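Local coordinates for protein putative NADH-flavin reductase (Streptococcus pneumoniae TIGR4, PDB 4R01) that probably acts as an NAD(P)H-dependent oxidoreductase, a putative NADH-flavin reductase built on a Rossmann-type dinucleotide-binding fold, at residues R94-Y105 / E194-R204. Sequence-based numbering, arbitrary orientation.
Sequences RFLVVGGAGSLY and ELEKGHHIKER
Arg94 grips Glu194 end-on with both terminal nitrogens, each bound to a different oxygen. Arg94 NH1 donates to Glu194 O over 2.7 Å, this oxygen lying at the guanidinium edge, 27° out of plane, while NH2 forms a salt bridge with Glu194 OE2 at 3.1 Å, using that oxygen's anti lone pair. Only OE2 of the carboxylate is used, NH1 being on the backbone oxygen, and the two planes stand 77° apart. A bend at chi2 (62°) turns the Glu194 carboxylate back to where Arg94 and His200 meet it: His200 ND1 donates to OE1 at 2.8 Å, whereas the His200 backbone N meets OE2 on the syn side. OE2 thus accepts from both Arg94 NH2 and His200 N, an arrangement that limits rotation of the carboxylate and would be expected to stabilise its charge. Thr147, on the adjacent strand 145-150, also bonds to Arg94 NH2.

In the Rossmann-type sheet, strand 94-98 lies between the parallel strands 61-64 and 145-150; the contact ties it to the end of helix 184-196 and the loop leading into strand 203-209. From the beginning of strand 203-209, Arg204 reaches the type I turn of residues 101-104. Arg204 NH2 donates to Ser103 O at 3.0 Å from above the carbonyl plane, yet that oxygen lies in the guanidinium plane; a weak bond from Arg204 NH1 goes to the same oxygen. Leu104 CD2 sits over the centre of one guanidinium face, and the Tyr105 ring is perpendicular to the group, its CD2 at the guanidinium edge. Glu170 pairs with Arg204 NE.

Ile201 CD1 lies over one face of the Arg94 guanidinium, 3.5 Å from Arg94 NE, a buried nitrogen without a modelled partner. Separately, Leu96 CD2 meets Leu195 CD2 at 3.6 Å.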
loop_
_atom_site.group_PDB
_atom_site.type_symbol
_atom_site.label_atom_id
_atom_site.label_comp_id
_atom_site.label_asym_id
_atom_site.label_seq_id
_atom_site.Cartn_x
_atom_site.Cartn_y
_atom_site.Cartn_z
ATOM N N ARG A 94 -22.996 -13.139 28.111
ATOM C CA ARG A 94 -22.150 -12.473 27.126
ATOM C C ARG A 94 -22.660 -12.710 25.710
ATOM O O ARG A 94 -23.127 -13.799 25.381
ATOM C CB ARG A 94 -20.703 -12.957 27.244
ATOM C CG ARG A 94 -19.981 -12.465 28.485
ATOM C CD ARG A 94 -18.483 -12.694 28.375
ATOM N NE ARG A 94 -17.896 -11.966 27.251
ATOM C CZ ARG A 94 -16.610 -12.025 26.916
ATOM N NH1 ARG A 94 -15.775 -12.776 27.621
ATOM N NH2 ARG A 94 -16.159 -11.333 25.879
ATOM N N PHE A 95 -22.571 -11.685 24.873
ATOM C CA PHE A 95 -23.015 -11.793 23.491
ATOM C C PHE A 95 -21.900 -11.386 22.534
ATOM O O PHE A 95 -21.622 -10.200 22.360
ATOM C CB PHE A 95 -24.264 -10.939 23.265
ATOM C CG PHE A 95 -24.684 -10.841 21.825
ATOM C CD1 PHE A 95 -25.047 -11.974 21.115
ATOM C CD2 PHE A 95 -24.732 -9.612 21.189
ATOM C CE1 PHE A 95 -25.437 -11.885 19.791
ATOM C CE2 PHE A 95 -25.124 -9.515 19.868
ATOM C CZ PHE A 95 -25.476 -10.653 19.167
ATOM N N LEU A 96 -21.257 -12.378 21.925
ATOM C CA LEU A 96 -20.150 -12.131 21.009
ATOM C C LEU A 96 -20.619 -12.136 19.565
ATOM O O LEU A 96 -21.467 -12.939 19.182
ATOM C CB LEU A 96 -19.043 -13.171 21.197
ATOM C CG LEU A 96 -17.988 -12.893 22.271
ATOM C CD1 LEU A 96 -18.585 -12.964 23.668
ATOM C CD2 LEU A 96 -16.826 -13.862 22.129
ATOM N N VAL A 97 -20.061 -11.232 18.768
ATOM C CA VAL A 97 -20.412 -11.138 17.358
ATOM C C VAL A 97 -19.193 -11.353 16.474
ATOM O O VAL A 97 -18.154 -10.725 16.675
ATOM C CB VAL A 97 -21.032 -9.766 17.016
ATOM C CG1 VAL A 97 -21.394 -9.700 15.539
ATOM C CG2 VAL A 97 -22.251 -9.504 17.878
ATOM N N VAL A 98 -19.319 -12.253 15.504
ATOM C CA VAL A 98 -18.315 -12.377 14.457
ATOM C C VAL A 98 -18.498 -11.218 13.493
ATOM O O VAL A 98 -19.451 -11.196 12.711
ATOM C CB VAL A 98 -18.424 -13.707 13.703
ATOM C CG1 VAL A 98 -17.399 -13.760 12.580
ATOM C CG2 VAL A 98 -18.241 -14.873 14.664
ATOM N N GLY A 99 -17.594 -10.247 13.561
ATOM C CA GLY A 99 -17.771 -9.009 12.830
ATOM C C GLY A 99 -16.982 -8.899 11.543
ATOM O O GLY A 99 -16.603 -9.904 10.943
ATOM N N GLY A 100 -16.748 -7.661 11.119
ATOM C CA GLY A 100 -15.973 -7.388 9.923
ATOM C C GLY A 100 -14.768 -6.520 10.229
ATOM O O GLY A 100 -14.687 -5.908 11.294
ATOM N N ALA A 101 -13.827 -6.468 9.293
ATOM C CA ALA A 101 -12.616 -5.676 9.473
ATOM C C ALA A 101 -12.805 -4.252 8.960
ATOM O O ALA A 101 -12.062 -3.347 9.332
ATOM C CB ALA A 101 -11.437 -6.340 8.770
ATOM N N GLY A 102 -13.812 -4.060 8.111
ATOM C CA GLY A 102 -14.052 -2.774 7.478
ATOM C C GLY A 102 -14.325 -1.620 8.428
ATOM O O GLY A 102 -14.149 -0.457 8.064
ATOM N N SER A 103 -14.748 -1.940 9.649
ATOM C CA SER A 103 -15.129 -0.921 10.624
ATOM C C SER A 103 -13.974 -0.526 11.538
ATOM O O SER A 103 -14.144 0.290 12.443
ATOM C CB SER A 103 -16.300 -1.413 11.473
ATOM O OG SER A 103 -15.912 -2.521 12.267
ATOM N N LEU A 104 -12.811 -1.127 11.318
ATOM C CA LEU A 104 -11.619 -0.794 12.088
ATOM C C LEU A 104 -11.168 0.628 11.776
ATOM O O LEU A 104 -11.200 1.056 10.624
ATOM C CB LEU A 104 -10.493 -1.788 11.793
ATOM C CG LEU A 104 -10.697 -3.200 12.346
ATOM C CD1 LEU A 104 -9.736 -4.189 11.702
ATOM C CD2 LEU A 104 -10.544 -3.205 13.864
ATOM N N TYR A 105 -10.760 1.359 12.809
ATOM C CA TYR A 105 -10.231 2.710 12.636
ATOM C C TYR A 105 -8.818 2.676 12.062
ATOM O O TYR A 105 -8.028 1.790 12.388
ATOM C CB TYR A 105 -10.234 3.467 13.967
ATOM C CG TYR A 105 -11.611 3.674 14.555
ATOM C CD1 TYR A 105 -12.381 4.772 14.197
ATOM C CD2 TYR A 105 -12.138 2.776 15.473
ATOM C CE1 TYR A 105 -13.639 4.970 14.736
ATOM C CE2 TYR A 105 -13.396 2.964 16.016
ATOM C CZ TYR A 105 -14.142 4.062 15.645
ATOM O OH TYR A 105 -15.394 4.252 16.185
ATOM N N GLU A 194 -11.182 -15.404 24.241
ATOM C CA GLU A 194 -11.887 -14.261 24.808
ATOM C C GLU A 194 -13.111 -14.728 25.602
ATOM O O GLU A 194 -13.622 -14.008 26.457
ATOM C CB GLU A 194 -12.286 -13.280 23.696
ATOM C CG GLU A 194 -13.157 -12.111 24.141
ATOM C CD GLU A 194 -12.469 -11.209 25.149
ATOM O OE1 GLU A 194 -11.230 -11.059 25.072
ATOM O OE2 GLU A 194 -13.169 -10.657 26.025
ATOM N N LEU A 195 -13.574 -15.943 25.326
ATOM C CA LEU A 195 -14.685 -16.518 26.081
ATOM C C LEU A 195 -14.196 -17.078 27.407
ATOM O O LEU A 195 -14.805 -16.854 28.450
ATOM C CB LEU A 195 -15.384 -17.610 25.272
ATOM C CG LEU A 195 -16.281 -17.099 24.149
ATOM C CD1 LEU A 195 -16.802 -18.256 23.320
ATOM C CD2 LEU A 195 -17.427 -16.296 24.736
ATOM N N GLU A 196 -13.086 -17.804 27.358
ATOM C CA GLU A 196 -12.482 -18.369 28.557
ATOM C C GLU A 196 -11.788 -17.303 29.406
ATOM O O GLU A 196 -12.005 -17.211 30.620
ATOM C CB GLU A 196 -11.487 -19.466 28.168
ATOM C CG GLU A 196 -12.125 -20.734 27.616
ATOM C CD GLU A 196 -11.095 -21.700 27.061
ATOM O OE1 GLU A 196 -9.931 -21.637 27.507
ATOM O OE2 GLU A 196 -11.434 -22.493 26.157
ATOM N N LYS A 197 -10.952 -16.495 28.761
ATOM C CA LYS A 197 -10.162 -15.478 29.459
ATOM C C LYS A 197 -10.545 -14.076 28.966
ATOM O O LYS A 197 -9.761 -13.402 28.287
ATOM C CB LYS A 197 -8.673 -15.735 29.244
ATOM C CG LYS A 197 -8.309 -17.218 29.156
ATOM C CD LYS A 197 -7.559 -17.729 30.378
ATOM C CE LYS A 197 -6.068 -17.724 30.093
ATOM N NZ LYS A 197 -5.324 -18.793 30.804
ATOM N N GLY A 198 -11.756 -13.648 29.248
ATOM C CA GLY A 198 -12.237 -12.490 28.548
ATOM C C GLY A 198 -12.301 -11.219 29.307
ATOM O O GLY A 198 -13.146 -11.019 30.136
ATOM N N HIS A 199 -11.391 -10.332 28.990
ATOM C CA HIS A 199 -11.436 -9.007 29.523
ATOM C C HIS A 199 -12.588 -8.169 29.031
ATOM O O HIS A 199 -13.270 -7.544 29.807
ATOM C CB HIS A 199 -10.115 -8.304 29.194
ATOM C CG HIS A 199 -8.917 -9.008 29.739
ATOM N ND1 HIS A 199 -8.553 -8.942 31.065
ATOM C CD2 HIS A 199 -8.023 -9.828 29.147
ATOM C CE1 HIS A 199 -7.480 -9.681 31.264
ATOM N NE2 HIS A 199 -7.138 -10.229 30.115
ATOM N N HIS A 200 -12.826 -8.213 27.731
ATOM C CA HIS A 200 -13.382 -7.106 26.987
ATOM C C HIS A 200 -14.866 -7.028 26.809
ATOM O O HIS A 200 -15.402 -7.485 25.833
ATOM C CB HIS A 200 -12.746 -7.075 25.618
ATOM C CG HIS A 200 -11.270 -7.206 25.641
ATOM N ND1 HIS A 200 -10.638 -8.420 25.651
ATOM C CD2 HIS A 200 -10.299 -6.276 25.648
ATOM C CE1 HIS A 200 -9.338 -8.235 25.666
ATOM N NE2 HIS A 200 -9.107 -6.942 25.665
ATOM N N ILE A 201 -15.513 -6.332 27.708
ATOM C CA ILE A 201 -16.967 -6.263 27.726
ATOM C C ILE A 201 -17.434 -4.903 27.214
ATOM O O ILE A 201 -16.876 -3.870 27.586
ATOM C CB ILE A 201 -17.521 -6.506 29.142
ATOM C CG1 ILE A 201 -16.890 -7.761 29.749
ATOM C CG2 ILE A 201 -19.039 -6.617 29.115
ATOM C CD1 ILE A 201 -17.095 -9.013 28.919
ATOM N N LYS A 202 -18.451 -4.919 26.354
ATOM C CA LYS A 202 -18.991 -3.710 25.727
ATOM C C LYS A 202 -17.926 -2.955 24.932
ATOM O O LYS A 202 -17.848 -1.728 24.989
ATOM C CB LYS A 202 -19.616 -2.787 26.775
ATOM C CG LYS A 202 -20.699 -3.439 27.619
ATOM C CD LYS A 202 -21.321 -2.434 28.568
ATOM C CE LYS A 202 -22.227 -3.105 29.580
ATOM N NZ LYS A 202 -22.831 -2.104 30.497
ATOM N N GLU A 203 -17.110 -3.695 24.190
ATOM C CA GLU A 203 -16.115 -3.091 23.313
ATOM C C GLU A 203 -15.737 -4.053 22.192
ATOM O O GLU A 203 -16.117 -5.225 22.214
ATOM C CB GLU A 203 -14.876 -2.672 24.105
ATOM C CG GLU A 203 -14.298 -3.753 25.002
ATOM C CD GLU A 203 -12.995 -3.331 25.658
ATOM O OE1 GLU A 203 -12.010 -3.090 24.928
ATOM O OE2 GLU A 203 -12.958 -3.230 26.902
ATOM N N ARG A 204 -15.004 -3.552 21.203
ATOM C CA ARG A 204 -14.582 -4.390 20.090
ATOM C C ARG A 204 -13.109 -4.764 20.154
ATOM O O ARG A 204 -12.249 -3.913 20.380
ATOM C CB ARG A 204 -14.847 -3.711 18.747
ATOM C CG ARG A 204 -14.056 -4.385 17.634
ATOM C CD ARG A 204 -14.211 -3.726 16.301
ATOM N NE ARG A 204 -13.706 -2.361 16.285
ATOM C CZ ARG A 204 -13.748 -1.595 15.206
ATOM N NH1 ARG A 204 -14.248 -2.092 14.082
ATOM N NH2 ARG A 204 -13.289 -0.354 15.241
#